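Local atomic coordinates of ribosomal protein S2-related protein (Deinococcus radiodurans, PDB entry 2JH3), a protein that carries a 4Fe-4S iron-sulfur cluster beside two chelatase-like domains and may act as a sirohydrochlorin ferrochelatase-type enzyme. Residues A[277-282]-A[382-387]; A[285-290]-A[439-444]; A[292-297]-A[366-371]; A[373-378]-A[446-451]; A[416-421]-A[429-434]. All coordinates share one frame; numbering follows the deposited sequence.

Interaction 1. Residues A[277-282]-A[382-387]; sequences HAEAWA and HEHRRL
Glu279 on helix 275-290 and Arg386, just past helix 375-383, make a loose ion pair at the surface of the protein, with OE1 of the glutamate 3.7 Å from NH2 of the arginine. This is long for a salt bridge. The two segments together bury 64 Å² here. The carboxylate oxygen arrives at the edge of the guanidinium, in its plane, while the two flat groups are turned 77° against each other and the side chains cross at about a right angle. Arg386 reaches across because its chain runs extended from CG to NE. His384 stands alongside: its CB lies over one face of the guanidinium, 3.6 Å above the plane, and its NE2 is 4.3 Å from Glu279 OE1. The firmer bond of that oxygen is to the hydroxyl of Tyr380, whose ring also meets the His384 ring at about 90°. The bend that presents His384 and Arg386 is a Schellman motif ending helix 375-383, with Arg385 at positive phi as its C-prime residue and its N bonded to His382 O at 2.8 Å. Packing is tighter on the buried part of helix 275-290, where Ala280 packs on Tyr380, Trp281 NE1 bonds to Glu377, and Trp281 CD1 sits 3.4 Å above the His277 ring plane, offset toward its rim.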
# COMPACT_ATOMS: atom_id res chain seq x y z
N HIS A 277 -12.11 -4.85 30.26
CA HIS A 277 -10.72 -4.62 29.85
C HIS A 277 -9.85 -5.66 30.48
O HIS A 277 -8.99 -6.21 29.78
CB HIS A 277 -10.25 -3.17 30.19
CG HIS A 277 -8.77 -2.91 30.02
ND1 HIS A 277 -7.82 -3.36 30.92
CD2 HIS A 277 -8.07 -2.21 29.06
CE1 HIS A 277 -6.61 -2.93 30.55
NE2 HIS A 277 -6.75 -2.24 29.42
N ALA A 278 -10.01 -5.97 31.77
CA ALA A 278 -9.11 -6.94 32.37
C ALA A 278 -9.22 -8.33 31.71
O ALA A 278 -8.20 -9.03 31.52
CB ALA A 278 -9.33 -7.05 33.90
N GLU A 279 -10.43 -8.74 31.34
CA GLU A 279 -10.61 -10.02 30.65
C GLU A 279 -9.85 -10.14 29.34
O GLU A 279 -9.26 -11.18 29.03
CB GLU A 279 -12.10 -10.22 30.38
CG GLU A 279 -12.91 -10.55 31.64
CD GLU A 279 -14.40 -10.72 31.34
OE1 GLU A 279 -14.78 -11.15 30.24
OE2 GLU A 279 -15.17 -10.35 32.21
N ALA A 280 -9.88 -9.06 28.53
CA ALA A 280 -9.23 -9.08 27.23
C ALA A 280 -7.73 -9.22 27.39
O ALA A 280 -7.09 -9.99 26.67
CB ALA A 280 -9.60 -7.92 26.42
N TRP A 281 -7.18 -8.61 28.43
CA TRP A 281 -5.75 -8.76 28.64
C TRP A 281 -5.40 -10.11 29.22
O TRP A 281 -4.31 -10.61 28.96
CB TRP A 281 -5.16 -7.52 29.36
CG TRP A 281 -5.21 -6.39 28.35
CD1 TRP A 281 -6.17 -5.47 28.22
CD2 TRP A 281 -4.26 -6.15 27.30
NE1 TRP A 281 -5.88 -4.63 27.19
CE2 TRP A 281 -4.73 -5.06 26.57
CE3 TRP A 281 -3.11 -6.80 26.87
CZ2 TRP A 281 -4.07 -4.56 25.46
CZ3 TRP A 281 -2.42 -6.31 25.77
CH2 TRP A 281 -2.90 -5.19 25.08
N ALA A 282 -6.31 -10.72 29.98
CA ALA A 282 -6.11 -12.13 30.38
C ALA A 282 -6.07 -13.06 29.17
O ALA A 282 -5.25 -14.05 29.10
CB ALA A 282 -7.18 -12.58 31.34
N HIS A 382 -15.47 -8.86 20.15
CA HIS A 382 -16.11 -9.48 19.02
C HIS A 382 -16.30 -10.98 19.21
O HIS A 382 -17.39 -11.46 18.97
CB HIS A 382 -15.37 -9.14 17.73
CG HIS A 382 -16.11 -9.57 16.51
ND1 HIS A 382 -17.39 -9.13 16.22
CD2 HIS A 382 -15.74 -10.34 15.47
CE1 HIS A 382 -17.76 -9.61 15.05
NE2 HIS A 382 -16.79 -10.36 14.57
N GLU A 383 -15.29 -11.70 19.70
CA GLU A 383 -15.39 -13.13 20.01
C GLU A 383 -16.48 -13.49 21.07
O GLU A 383 -17.12 -14.55 21.03
CB GLU A 383 -14.05 -13.64 20.51
CG GLU A 383 -12.98 -13.81 19.53
CD GLU A 383 -13.18 -14.90 18.42
OE1 GLU A 383 -14.21 -15.59 18.32
OE2 GLU A 383 -12.24 -15.01 17.62
N HIS A 384 -16.69 -12.58 22.01
CA HIS A 384 -17.76 -12.64 22.96
C HIS A 384 -19.06 -12.06 22.44
O HIS A 384 -19.97 -11.79 23.21
CB HIS A 384 -17.38 -11.89 24.24
CG HIS A 384 -16.70 -12.76 25.24
ND1 HIS A 384 -16.99 -14.10 25.36
CD2 HIS A 384 -15.76 -12.49 26.16
CE1 HIS A 384 -16.23 -14.63 26.31
NE2 HIS A 384 -15.46 -13.67 26.81
N ARG A 385 -19.13 -11.82 21.15
CA ARG A 385 -20.36 -11.38 20.48
C ARG A 385 -20.92 -10.07 21.03
O ARG A 385 -22.10 -9.87 21.13
CB ARG A 385 -21.41 -12.56 20.48
CG ARG A 385 -20.95 -13.82 19.72
CD ARG A 385 -21.50 -15.14 20.34
NE ARG A 385 -22.98 -15.22 20.39
CZ ARG A 385 -23.74 -16.31 20.17
NH1 ARG A 385 -23.23 -17.49 19.82
NH2 ARG A 385 -25.06 -16.22 20.28
N ARG A 386 -20.07 -9.13 21.40
CA ARG A 386 -20.63 -7.89 21.92
C ARG A 386 -19.85 -6.65 21.51
O ARG A 386 -19.80 -5.68 22.25
CB ARG A 386 -20.71 -7.98 23.45
CG ARG A 386 -19.39 -7.96 24.19
CD ARG A 386 -19.49 -8.74 25.46
NE ARG A 386 -18.31 -8.57 26.29
CZ ARG A 386 -17.95 -9.43 27.25
NH1 ARG A 386 -18.66 -10.56 27.52
NH2 ARG A 386 -16.84 -9.17 27.94
N LEU A 387 -19.28 -6.64 20.33
CA LEU A 387 -18.60 -5.44 19.90
C LEU A 387 -19.62 -4.53 19.27
O LEU A 387 -20.21 -4.94 18.30
CB LEU A 387 -17.50 -5.77 18.85
CG LEU A 387 -16.77 -4.55 18.28
CD1 LEU A 387 -16.06 -3.79 19.35
CD2 LEU A 387 -15.79 -4.90 17.23

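Interaction 2. Residues A[285-290]-A[439-444]; sequences RHLAER and TIFSGV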
# COMPACT_ATOMS: atom_id res chain seq x y z
N ARG A 285 -2.56 -12.48 27.47
CA ARG A 285 -1.51 -13.19 28.22
C ARG A 285 -1.49 -14.70 27.94
O ARG A 285 -0.46 -15.30 27.73
CB ARG A 285 -1.67 -12.94 29.71
CG ARG A 285 -1.16 -11.62 30.11
CD ARG A 285 -1.00 -11.43 31.60
NE ARG A 285 -2.25 -11.68 32.34
CZ ARG A 285 -3.24 -10.80 32.53
NH1 ARG A 285 -3.19 -9.57 32.04
NH2 ARG A 285 -4.30 -11.16 33.24
N HIS A 286 -2.66 -15.30 27.84
CA HIS A 286 -2.76 -16.68 27.47
C HIS A 286 -2.18 -16.99 26.09
O HIS A 286 -1.37 -17.90 25.87
CB HIS A 286 -4.25 -17.04 27.52
CG HIS A 286 -4.48 -18.52 27.48
ND1 HIS A 286 -4.68 -19.20 26.30
CD2 HIS A 286 -4.46 -19.45 28.46
CE1 HIS A 286 -4.81 -20.48 26.56
NE2 HIS A 286 -4.71 -20.66 27.86
N LEU A 287 -2.63 -16.21 25.13
CA LEU A 287 -2.04 -16.27 23.81
C LEU A 287 -0.54 -16.05 23.77
O LEU A 287 0.18 -16.74 23.02
CB LEU A 287 -2.68 -15.18 22.94
CG LEU A 287 -2.28 -15.22 21.49
CD1 LEU A 287 -3.44 -14.88 20.65
CD2 LEU A 287 -1.06 -14.26 21.10
N ALA A 288 -0.05 -15.05 24.50
CA ALA A 288 1.41 -14.72 24.55
C ALA A 288 2.30 -15.87 25.09
O ALA A 288 3.43 -16.16 24.61
CB ALA A 288 1.60 -13.43 25.40
N GLU A 289 1.89 -16.60 26.20
CA GLU A 289 2.74 -17.70 26.77
C GLU A 289 2.82 -18.88 25.81
O GLU A 289 3.76 -19.68 25.88
CB GLU A 289 2.27 -18.22 28.14
CG GLU A 289 1.58 -17.15 29.01
OE2 GLU A 289 3.37 -16.48 30.46
N ARG A 290 1.85 -19.00 24.89
CA ARG A 290 1.94 -20.05 23.91
C ARG A 290 2.62 -19.61 22.63
O ARG A 290 2.87 -20.45 21.79
CB ARG A 290 0.53 -20.51 23.56
CG ARG A 290 -0.30 -21.00 24.76
CD ARG A 290 -1.81 -21.13 24.46
NE ARG A 290 -2.25 -20.73 23.11
CZ ARG A 290 -3.24 -19.86 22.79
NH1 ARG A 290 -3.50 -19.63 21.52
NH2 ARG A 290 -3.99 -19.22 23.69
N THR A 439 -11.25 -14.21 14.98
CA THR A 439 -10.26 -13.19 15.22
C THR A 439 -8.91 -13.76 15.59
O THR A 439 -8.71 -14.97 15.66
CB THR A 439 -10.61 -12.22 16.35
OG1 THR A 439 -10.43 -12.90 17.59
CG2 THR A 439 -12.01 -11.67 16.22
N ILE A 440 -7.95 -12.85 15.87
CA ILE A 440 -6.71 -13.25 16.45
C ILE A 440 -6.80 -14.23 17.57
O ILE A 440 -5.91 -15.12 17.70
CB ILE A 440 -5.87 -12.00 16.92
CG1 ILE A 440 -6.63 -11.20 17.96
CG2 ILE A 440 -5.48 -11.22 15.65
CD1 ILE A 440 -5.76 -10.03 18.57
N PHE A 441 -7.83 -14.06 18.38
CA PHE A 441 -8.04 -15.00 19.50
C PHE A 441 -8.49 -16.42 19.11
O PHE A 441 -8.34 -17.37 19.94
CB PHE A 441 -8.98 -14.39 20.51
CG PHE A 441 -8.35 -13.25 21.27
CD1 PHE A 441 -7.19 -13.44 21.99
CD2 PHE A 441 -8.89 -12.04 21.25
CE1 PHE A 441 -6.59 -12.39 22.63
CE2 PHE A 441 -8.28 -10.97 21.88
CZ PHE A 441 -7.15 -11.15 22.57
N SER A 442 -8.99 -16.59 17.89
CA SER A 442 -9.21 -17.92 17.32
C SER A 442 -8.03 -18.43 16.48
O SER A 442 -8.19 -19.36 15.69
CB SER A 442 -10.45 -17.98 16.44
OG SER A 442 -11.56 -17.56 17.20
N GLY A 443 -6.90 -17.79 16.57
CA GLY A 443 -5.72 -18.21 15.83
C GLY A 443 -5.63 -17.70 14.41
O GLY A 443 -4.76 -18.16 13.63
N VAL A 444 -6.45 -16.71 14.04
CA VAL A 444 -6.36 -16.09 12.72
C VAL A 444 -5.63 -14.73 12.81
O VAL A 444 -6.23 -13.75 13.20
CB VAL A 444 -7.76 -15.90 12.07
CG1 VAL A 444 -7.62 -15.42 10.63
CG2 VAL A 444 -8.45 -17.23 12.03
O HOH W 1 -6.12 -17.27 21.99
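Leu287, on helix 275-290, makes the apolar contact, its CD1 4.2 Å from Phe441 CD1. The methyl group approaches the ring obliquely. Leu287 CD1 also lies 3.9 Å from Ile440 O, so one methyl group meets both residues of the short 3-10 segment 440-441. It is carried outward by a first torsion that sets CG opposite the backbone N (chi1 -174°). Ile440 CG1 lies over one face of the Phe441 ring, offset toward the rim, and both Leu287 and Ile440 rest on Leu294 of the neighbouring strand. The loop is shaped by an ST turn, in which Thr439 OG1 accepts from Phe441 N at 3.0 Å; Thr439 O takes two further backbone bonds, from Ser442 N and Val444 N, which reach it from opposite faces of its plane. Glu383 at the end of helix 375-383 bonds to both Thr439 and Ser442, tying this turn to the helix. The polar link between the segments runs through one water, which donates to Phe441 O at 3.0 Å and accepts a weak bond from Arg290 NH2. That same NH2 donates to His286 ND1 at 2.7 Å, nearly within the guanidinium plane but 21° out of the imidazole plane.

Interaction 3. Residues A[292-297]-A[366-371]; sequences GRLGEV and LGLELL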
# COMPACT_ATOMS: atom_id res chain seq x y z
N GLY A 292 2.15 -16.57 19.60
CA GLY A 292 1.03 -16.35 18.69
C GLY A 292 1.40 -15.29 17.71
O GLY A 292 2.49 -14.73 17.79
N ARG A 293 0.49 -15.03 16.79
CA ARG A 293 0.61 -14.01 15.79
C ARG A 293 -0.56 -13.06 15.84
O ARG A 293 -1.71 -13.51 15.94
CB ARG A 293 0.67 -14.65 14.42
CG ARG A 293 1.85 -15.51 14.17
CD ARG A 293 1.60 -16.57 13.06
NE ARG A 293 2.74 -17.48 13.04
CZ ARG A 293 3.92 -17.24 12.51
NH1 ARG A 293 4.15 -16.18 11.72
NH2 ARG A 293 4.88 -18.16 12.68
N LEU A 294 -0.30 -11.76 15.78
CA LEU A 294 -1.31 -10.73 15.86
C LEU A 294 -1.06 -9.81 14.70
O LEU A 294 -0.02 -9.14 14.66
CB LEU A 294 -1.15 -9.92 17.20
CG LEU A 294 -1.20 -10.65 18.55
CD1 LEU A 294 -1.24 -9.68 19.76
CD2 LEU A 294 -2.44 -11.52 18.67
N GLY A 295 -1.94 -9.79 13.69
CA GLY A 295 -1.68 -8.95 12.50
C GLY A 295 -0.36 -9.36 11.89
O GLY A 295 -0.16 -10.51 11.51
N GLU A 296 0.57 -8.41 11.80
CA GLU A 296 1.86 -8.62 11.20
C GLU A 296 2.98 -8.81 12.24
O GLU A 296 4.18 -8.75 11.88
CB GLU A 296 2.24 -7.40 10.37
CG GLU A 296 1.46 -7.20 9.04
CD GLU A 296 2.08 -6.04 8.15
OE1 GLU A 296 1.84 -4.85 8.48
OE2 GLU A 296 2.71 -6.33 7.10
N VAL A 297 2.60 -9.15 13.46
CA VAL A 297 3.53 -9.35 14.57
C VAL A 297 3.53 -10.75 15.14
O VAL A 297 2.48 -11.37 15.33
CB VAL A 297 3.28 -8.30 15.70
CG1 VAL A 297 4.15 -8.50 16.94
CG2 VAL A 297 3.62 -6.97 15.12
N LEU A 366 1.19 -2.28 27.63
CA LEU A 366 1.50 -0.96 26.99
C LEU A 366 2.17 -1.11 25.66
O LEU A 366 1.85 -0.42 24.77
CB LEU A 366 2.29 -0.02 27.93
CG LEU A 366 2.46 1.44 27.45
CD1 LEU A 366 1.15 2.16 27.27
CD2 LEU A 366 3.40 2.22 28.43
N GLY A 367 3.11 -2.03 25.53
CA GLY A 367 3.69 -2.36 24.28
C GLY A 367 2.75 -2.65 23.15
O GLY A 367 2.78 -2.02 22.10
N LEU A 368 1.83 -3.53 23.43
CA LEU A 368 0.81 -3.93 22.47
C LEU A 368 -0.25 -2.90 22.24
O LEU A 368 -0.72 -2.77 21.12
CB LEU A 368 0.16 -5.28 22.91
CG LEU A 368 0.54 -6.67 22.35
CD1 LEU A 368 1.55 -6.74 21.20
CD2 LEU A 368 0.88 -7.66 23.35
N GLU A 369 -0.62 -2.14 23.28
CA GLU A 369 -1.53 -1.04 23.13
C GLU A 369 -0.99 0.14 22.31
O GLU A 369 -1.77 0.75 21.57
CB GLU A 369 -2.01 -0.50 24.47
CG GLU A 369 -3.26 0.34 24.28
CD GLU A 369 -4.49 -0.56 24.13
OE1 GLU A 369 -4.86 -1.15 25.17
OE2 GLU A 369 -5.05 -0.70 23.01
N LEU A 370 0.30 0.48 22.44
CA LEU A 370 0.83 1.49 21.59
C LEU A 370 1.09 0.99 20.13
O LEU A 370 1.12 1.80 19.22
CB LEU A 370 2.11 2.07 22.21
CG LEU A 370 2.00 2.81 23.56
CD1 LEU A 370 3.34 3.22 24.11
CD2 LEU A 370 0.97 4.00 23.56
N LEU A 371 1.38 -0.29 19.95
CA LEU A 371 1.71 -0.87 18.67
C LEU A 371 0.47 -1.04 17.80
O LEU A 371 0.41 -0.67 16.61
CB LEU A 371 2.30 -2.25 18.89
CG LEU A 371 2.58 -3.07 17.59
CD1 LEU A 371 3.59 -2.47 16.73
CD2 LEU A 371 3.06 -4.44 17.98
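Leu294, in strand 292-294, outermost within this chain in a mixed beta-sheet, points at helix 361-371 and meets Leu368, CD1 to CD1 at 4.3 Å. The Leu368 side chain starts off along the helix flank, but its end turns in to make this contact. After Leu294 the chain reverses through a type II' beta turn, with Gly295 at positive phi, which joins strands 292-294 and 297-302. The turn is closed by Leu294 N to Val297 O (2.8 Å) and Val297 N to Leu294 O (2.9 Å). Val297 then points to the same helix one turn further on: its CG2 touches Leu371 CD2 at 3.9 Å, the two side chains reaching toward each other tip to tip. Leu371 gets there with CG trans to its backbone N (chi1 174°). Leu308 of strand 305-310 packs against both Val297 and Leu368. With aliphatic groups alone meeting across this buried helix-on-sheet face, the fit depends on shape rather than on any directional bond.

Interaction 4. Residues A[373-378]-A[446-451]; sequences PAVIEE and GGLPCA. With SF4 (iron/sulfur cluster), chain E.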
# COMPACT_ATOMS: atom_id res chain seq x y z
N PRO A 373 -3.26 -0.09 18.77
CA PRO A 373 -4.33 0.46 19.62
C PRO A 373 -5.70 -0.14 19.39
O PRO A 373 -6.13 -0.24 18.26
CB PRO A 373 -4.37 1.92 19.22
CG PRO A 373 -3.10 2.17 18.73
CD PRO A 373 -2.54 1.00 18.10
N ALA A 374 -6.31 -0.60 20.49
CA ALA A 374 -7.67 -1.09 20.56
C ALA A 374 -7.92 -2.44 19.96
O ALA A 374 -8.99 -2.95 20.12
CB ALA A 374 -8.72 -0.05 20.01
N VAL A 375 -6.91 -3.03 19.33
CA VAL A 375 -7.07 -4.28 18.66
C VAL A 375 -7.37 -5.41 19.66
O VAL A 375 -8.18 -6.27 19.40
CB VAL A 375 -5.82 -4.56 17.75
CG1 VAL A 375 -5.80 -5.95 17.26
CG2 VAL A 375 -5.80 -3.60 16.56
N ILE A 376 -6.65 -5.48 20.77
CA ILE A 376 -6.88 -6.57 21.73
C ILE A 376 -8.32 -6.58 22.32
O ILE A 376 -9.01 -7.59 22.29
CB ILE A 376 -5.80 -6.52 22.90
CG1 ILE A 376 -4.40 -6.97 22.42
CG2 ILE A 376 -6.30 -7.29 24.11
CD1 ILE A 376 -4.33 -7.97 21.54
N GLU A 377 -8.76 -5.41 22.75
CA GLU A 377 -10.04 -5.20 23.38
C GLU A 377 -11.21 -5.42 22.39
O GLU A 377 -12.24 -5.99 22.74
CB GLU A 377 -10.06 -3.74 23.86
CG GLU A 377 -9.04 -3.40 25.00
CD GLU A 377 -7.73 -2.78 24.55
OE1 GLU A 377 -7.41 -2.88 23.38
OE2 GLU A 377 -6.98 -2.26 25.40
N GLU A 378 -11.08 -4.92 21.18
CA GLU A 378 -12.09 -5.11 20.12
C GLU A 378 -12.21 -6.49 19.66
O GLU A 378 -13.32 -7.00 19.47
CB GLU A 378 -11.79 -4.21 18.93
CG GLU A 378 -12.08 -2.83 19.28
CD GLU A 378 -11.72 -1.83 18.18
OE1 GLU A 378 -10.98 -2.19 17.23
OE2 GLU A 378 -12.13 -0.64 18.32
N GLY A 446 -4.74 -12.30 10.75
CA GLY A 446 -5.41 -11.23 10.09
C GLY A 446 -6.87 -11.03 10.37
O GLY A 446 -7.50 -10.27 9.66
N GLY A 447 -7.41 -11.61 11.45
CA GLY A 447 -8.82 -11.39 11.79
C GLY A 447 -8.95 -10.33 12.83
O GLY A 447 -8.78 -10.60 13.99
N LEU A 448 -9.19 -9.08 12.39
CA LEU A 448 -9.33 -7.97 13.30
C LEU A 448 -10.58 -7.19 12.96
O LEU A 448 -10.78 -6.90 11.82
CB LEU A 448 -8.14 -7.04 13.15
CG LEU A 448 -6.72 -7.43 13.57
CD1 LEU A 448 -6.11 -8.42 12.69
CD2 LEU A 448 -5.87 -6.23 13.49
N PRO A 449 -11.42 -6.91 13.92
CA PRO A 449 -12.60 -6.05 13.56
C PRO A 449 -12.39 -4.56 13.47
O PRO A 449 -11.57 -3.97 14.17
CB PRO A 449 -13.58 -6.36 14.68
CG PRO A 449 -12.71 -6.75 15.89
CD PRO A 449 -11.46 -7.38 15.33
N CYS A 450 -13.18 -3.93 12.59
CA CYS A 450 -13.28 -2.49 12.46
C CYS A 450 -14.71 -2.11 12.86
O CYS A 450 -15.68 -2.56 12.22
CB CYS A 450 -13.00 -1.95 11.06
SG CYS A 450 -13.21 -0.15 11.02
N ALA A 451 -14.82 -1.32 13.95
CA ALA A 451 -16.12 -1.03 14.53
C ALA A 451 -16.67 0.30 14.01
O ALA A 451 -17.84 0.63 14.29
CB ALA A 451 -16.01 -1.01 16.09
FE1 SF4 E . -11.72 0.55 9.47
FE2 SF4 E . -10.17 2.62 8.61
FE3 SF4 E . -9.25 0.08 8.55
FE4 SF4 E . -11.21 0.85 6.80
S1 SF4 E . -9.03 1.67 6.86
S2 SF4 E . -11.20 -1.11 8.02
S3 SF4 E . -12.44 2.30 8.14
S4 SF4 E . -9.68 1.29 10.45
O HOH W 2 -9.53 -4.03 15.73
O HOH W 3 -12.29 -0.60 15.19
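The CG corner of the Pro449 ring abuts helix 375-383, 3.6 Å from the backbone Glu378 O and 4.1 Å from Glu378 CB. Ser379 and His382 pack on this proline too, while the carboxylate of Glu378 passes beyond it toward the next residues. The proline belongs to strand 448-450, which pairs in parallel with strand 427-429 to form the small two-stranded sheet of the iron-sulfur domain. One turn earlier on the helix, Val375 CG1 packs on Leu448 CD2 at 3.8 Å, the two side chains slanting past one another. Glu378, extended beyond CG, does not bond directly to the strand. Two waters mediate instead: one donates to OE1 and to Pro449 O (2.6 Å), the other donates to OE1 and accepts from Ala451 N at 2.9 Å. The carboxylate has its main ionic partner in Arg60, through OE2, with Arg427 a long, weak second; those two charges would probably help keep it ionised. Beside the water-bridged residues, Cys450 points away from the helix to the cluster, its SG set opposite the backbone N (chi1 178°) and bound to iron FE1 at 2.3 Å.

Interaction 5. Residues A[416-421]-A[429-434]; sequences TVAAQV and RLWAGH
Beside the 4Fe-4S cluster, helix 411-422, which carries the ligand Cys422 at its end, packs against the turn that follows strand 427-429. Arg429 carries most of this contact. Its guanidinium is sandwiched: His434 CE1 lies 3.3 Å above the centre of one face, and the helix backbone lies over the other, with Ala418 O offset toward the rim. The methyl group of Ala418 is on that helix side too, 3.9 Å from Arg429 NE, and NH1 reaches Ala419 CA at 3.7 Å. The extended run from CG to NE brings the flat end up to the helix, from a first torsion that places CG between the backbone N and the carbonyl carbon (chi1 56°). Ala418 CB also touches Trp431 CH2 at 4.4 Å, obliquely to the indole. One face of that indole is covered by Arg429 CB and Ala432 CB, and Trp431 itself lies in the cluster pocket, against Cys450. A water accepts from Arg429 NH2 at 3.2 Å and gives a weak bond to Ala419 O. With an alanine in place of Arg429, the His434 ring would probably lose the flat group it rests on and the water its link to the turn. The small alanines thus let a flat cation lie close against the helix, held by face contacts and one water bridge, weak on the Ala419 side, rather than by a direct hydrogen bond between the segments.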
# COMPACT_ATOMS: atom_id res chain seq x y z
N THR A 416 -17.52 2.39 -2.58
CA THR A 416 -16.46 2.44 -3.54
C THR A 416 -15.13 2.94 -2.98
O THR A 416 -14.03 2.39 -3.29
CB THR A 416 -16.95 3.36 -4.69
OG1 THR A 416 -18.04 2.68 -5.36
CG2 THR A 416 -15.92 3.63 -5.60
N VAL A 417 -15.20 3.99 -2.15
CA VAL A 417 -14.01 4.51 -1.49
C VAL A 417 -13.51 3.54 -0.42
O VAL A 417 -12.33 3.30 -0.38
CB VAL A 417 -14.29 5.91 -0.87
CG1 VAL A 417 -13.04 6.47 -0.14
CG2 VAL A 417 -14.75 6.87 -1.96
N ALA A 418 -14.40 2.97 0.38
CA ALA A 418 -13.98 2.03 1.40
C ALA A 418 -13.28 0.83 0.78
O ALA A 418 -12.26 0.38 1.30
CB ALA A 418 -15.12 1.64 2.22
N ALA A 419 -13.74 0.32 -0.37
CA ALA A 419 -13.05 -0.83 -1.02
C ALA A 419 -11.61 -0.46 -1.37
O ALA A 419 -10.68 -1.25 -1.18
CB ALA A 419 -13.79 -1.29 -2.30
N GLN A 420 -11.40 0.78 -1.77
CA GLN A 420 -10.06 1.25 -2.16
C GLN A 420 -9.18 1.56 -0.95
O GLN A 420 -8.01 1.17 -0.94
CB GLN A 420 -10.15 2.47 -3.05
CG GLN A 420 -10.72 2.21 -4.47
CD GLN A 420 -10.08 1.02 -5.27
OE1 GLN A 420 -8.87 0.99 -5.51
NE2 GLN A 420 -10.95 0.01 -5.67
N VAL A 421 -9.71 2.26 0.04
CA VAL A 421 -8.93 2.63 1.24
C VAL A 421 -8.69 1.45 2.19
O VAL A 421 -7.56 1.14 2.55
CB VAL A 421 -9.70 3.66 2.01
CG1 VAL A 421 -9.09 3.91 3.42
CG2 VAL A 421 -9.64 4.96 1.21
N ARG A 429 -14.52 -4.34 8.10
CA ARG A 429 -15.53 -3.26 8.36
C ARG A 429 -16.88 -3.79 8.72
O ARG A 429 -17.78 -3.89 7.90
CB ARG A 429 -15.54 -2.23 7.22
CG ARG A 429 -15.77 -2.76 5.84
CD ARG A 429 -15.45 -1.66 4.83
NE ARG A 429 -15.68 -2.00 3.41
CZ ARG A 429 -14.78 -2.64 2.66
NH1 ARG A 429 -15.04 -2.85 1.38
NH2 ARG A 429 -13.61 -3.04 3.16
N LEU A 430 -17.05 -4.08 9.99
CA LEU A 430 -18.31 -4.56 10.54
C LEU A 430 -19.46 -3.57 10.31
O LEU A 430 -20.63 -3.96 10.13
CB LEU A 430 -18.14 -4.73 12.03
CG LEU A 430 -17.85 -6.10 12.62
CD1 LEU A 430 -17.20 -7.14 11.72
CD2 LEU A 430 -17.23 -5.94 14.00
N TRP A 431 -19.09 -2.31 10.29
CA TRP A 431 -20.04 -1.22 10.19
C TRP A 431 -20.63 -1.15 8.78
O TRP A 431 -21.59 -0.43 8.56
CB TRP A 431 -19.37 0.11 10.56
CG TRP A 431 -18.09 0.46 9.72
CD1 TRP A 431 -16.81 0.21 10.10
CD2 TRP A 431 -18.02 1.11 8.46
NE1 TRP A 431 -15.94 0.59 9.13
CE2 TRP A 431 -16.64 1.19 8.12
CE3 TRP A 431 -18.97 1.65 7.56
CZ2 TRP A 431 -16.19 1.75 6.92
CZ3 TRP A 431 -18.50 2.27 6.40
CH2 TRP A 431 -17.14 2.31 6.09
N ALA A 432 -19.96 -1.77 7.82
CA ALA A 432 -20.42 -1.80 6.43
C ALA A 432 -21.09 -3.15 6.07
O ALA A 432 -21.28 -3.45 4.92
CB ALA A 432 -19.25 -1.48 5.53
N GLY A 433 -21.35 -3.98 7.07
CA GLY A 433 -21.97 -5.30 6.84
C GLY A 433 -21.01 -6.41 6.46
O GLY A 433 -21.41 -7.54 6.17
N HIS A 434 -19.73 -6.13 6.51
CA HIS A 434 -18.76 -7.21 6.31
C HIS A 434 -18.72 -8.01 7.59
O HIS A 434 -18.75 -7.47 8.66
CB HIS A 434 -17.40 -6.63 5.97
CG HIS A 434 -17.30 -6.07 4.59
ND1 HIS A 434 -16.17 -6.21 3.82
CD2 HIS A 434 -18.20 -5.40 3.82
CE1 HIS A 434 -16.38 -5.66 2.63
NE2 HIS A 434 -17.61 -5.17 2.60
O HOH W 4 -11.42 -3.72 0.90

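How the interactions relate
Interactions 1 and 4 both use helix 375-383, and interaction 2 packs against it; their centres lie 10 to 13 Å apart. His382 CD2 joins interaction 1 to interaction 2, packing on Thr439 CG2 at 4.0 Å, while Ile440 N to Gly447 O (3.0 Å) probably ties interaction 2 to interaction 4. Interaction 3, nested within the chain loops closed by interactions 1 and 2, meets interaction 2 where Leu287 CD2 packs on Gly292 CA at 3.8 Å. Toward the cluster, interactions 4 and 5 touch: Cys450 O and Leu430 N are 3.0 Å apart, and Trp431 NE1 is 3.4 Å from the cluster ligand Cys450 SG. Interaction 3 lies about 23 Å from interaction 5, between centres.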